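Local coordinates for D-aminopeptidase (Burkholderia sp. LK4, PDB 5TZB), which probably removes N-terminal residues, including beta-amino acids, from short peptides as a beta-aminopeptidase of peptidase family S58, with an Ntn-hydrolase-type fold, at residues L98-I101 / G105-T108. Numbering follows the deposited sequence.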
loop_
_atom_site.group_PDB
_atom_site.type_symbol
_atom_site.label_atom_id
_atom_site.label_comp_id
_atom_site.label_asym_id
_atom_site.label_seq_id
_atom_site.Cartn_x
_atom_site.Cartn_y
_atom_site.Cartn_z
ATOM N N LEU C 98 3.080 0.479 14.216
ATOM C CA LEU C 98 3.468 0.573 12.811
ATOM C C LEU C 98 2.654 1.568 11.994
ATOM O O LEU C 98 3.127 2.050 10.960
ATOM C CB LEU C 98 3.393 -0.798 12.136
ATOM C CG LEU C 98 4.361 -1.879 12.629
ATOM C CD1 LEU C 98 4.405 -3.030 11.637
ATOM C CD2 LEU C 98 5.742 -1.316 12.874
ATOM N N GLU C 99 1.433 1.882 12.414
ATOM C CA GLU C 99 0.604 2.745 11.566
ATOM C C GLU C 99 1.143 4.167 11.430
ATOM O O GLU C 99 1.071 4.747 10.341
ATOM C CB GLU C 99 -0.844 2.785 12.066
ATOM C CG GLU C 99 -1.535 1.420 11.994
ATOM C CD GLU C 99 -1.477 0.754 10.607
ATOM O OE1 GLU C 99 -1.471 1.438 9.542
ATOM O OE2 GLU C 99 -1.458 -0.492 10.587
ATOM N N TRP C 100 1.689 4.726 12.505
ATOM C CA TRP C 100 2.259 6.075 12.416
ATOM C C TRP C 100 3.587 6.045 11.671
ATOM O O TRP C 100 3.951 7.019 11.037
ATOM C CB TRP C 100 2.441 6.688 13.801
ATOM C CG TRP C 100 2.857 8.173 13.804
ATOM C CD1 TRP C 100 3.930 8.717 14.461
ATOM C CD2 TRP C 100 2.185 9.280 13.160
ATOM N NE1 TRP C 100 3.972 10.083 14.261
ATOM C CE2 TRP C 100 2.916 10.453 13.467
ATOM C CE3 TRP C 100 1.054 9.391 12.343
ATOM C CZ2 TRP C 100 2.533 11.725 13.003
ATOM C CZ3 TRP C 100 0.682 10.656 11.871
ATOM C CH2 TRP C 100 1.427 11.803 12.203
ATOM N N ILE C 101 4.302 4.921 11.725
ATOM C CA ILE C 101 5.492 4.779 10.884
ATOM C C ILE C 101 5.110 4.803 9.404
ATOM O O ILE C 101 5.786 5.448 8.602
ATOM C CB ILE C 101 6.273 3.490 11.187
ATOM C CG1 ILE C 101 6.733 3.467 12.641
ATOM C CG2 ILE C 101 7.483 3.373 10.269
ATOM C CD1 ILE C 101 7.914 4.345 12.901
ATOM N N GLY C 105 6.321 8.257 9.127
ATOM C CA GLY C 105 7.698 7.800 9.126
ATOM C C GLY C 105 8.525 8.278 10.313
ATOM O O GLY C 105 9.714 8.579 10.164
ATOM N N LEU C 106 7.917 8.313 11.494
ATOM C CA LEU C 106 8.621 8.783 12.686
ATOM C C LEU C 106 8.648 7.731 13.791
ATOM O O LEU C 106 7.621 7.417 14.399
ATOM C CB LEU C 106 7.980 10.076 13.210
ATOM C CG LEU C 106 8.231 11.343 12.370
ATOM C CD1 LEU C 106 7.332 12.529 12.808
ATOM C CD2 LEU C 106 9.697 11.733 12.427
ATOM N N LEU C 107 9.847 7.209 14.054
ATOM C CA LEU C 107 10.102 6.315 15.168
ATOM C C LEU C 107 10.387 7.182 16.384
ATOM O O LEU C 107 11.331 7.985 16.370
ATOM C CB LEU C 107 11.290 5.380 14.848
ATOM C CG LEU C 107 11.795 4.401 15.913
ATOM C CD1 LEU C 107 10.742 3.318 16.210
ATOM C CD2 LEU C 107 13.138 3.755 15.503
ATOM N N THR C 108 9.575 7.035 17.430
ATOM C CA THR C 108 9.634 7.946 18.565
ATOM C C THR C 108 9.796 7.190 19.878
ATOM O O THR C 108 9.648 7.776 20.950
ATOM C CB THR C 108 8.346 8.826 18.651
ATOM O OG1 THR C 108 7.198 7.987 18.828
ATOM C CG2 THR C 108 8.167 9.653 17.391
#
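The amide N of Gly-105 is shared by two carbonyl oxygens of the helix it has just left, a worked example of a chain passing from helix 98-104 to strand 106-107 through a single residue. It donates to Ile-101 O at 2.9 Å and to Trp-100 O at 3.3 Å. Both bonds are weak and bent, with N-H...O angles of 125° and 129°, consistent with one hydrogen divided between two acceptors. Gly-105 CA adds a CA-H...O contact of 3.1 Å to Ile-101 O. Positive phi (60°) at this glycine turns the backbone out of the helix and into strand 106-107. Two neighbouring side chains of the helix, Ile-101 and Trp-100, lean against the departing strand. Ile-101 reaches across with the far end of its longer branch: CD1 lies 3.4 Å from Leu-106 O and 3.6 Å from Leu-107 N, so the methyl packs on the peptide link between the two leucines, and it also reaches Leu-107 CB at 4.0 Å. In Trp-100, CG stands opposite the backbone N and beside the carbonyl carbon, which carries the indole to the flank of Leu-106; the two side chains run side by side, with NE1 4.1 Å from Leu-106 CB, while Leu-106 O approaches the ring obliquely. Strand 106-107 pairs antiparallel with strand 82-88: Gly-105 bonds through its backbone to Ala-84, and Leu-107 to Cys-82. Ile-101 rests on Ala-84 and Val-86 of that strand, Leu-107 packs against Val-144 of strand 144-148, and Trp-100 touches Asn-92 of the second subunit and Arg-277 of the third, placing this buried helix-to-strand turn beside subunit interfaces.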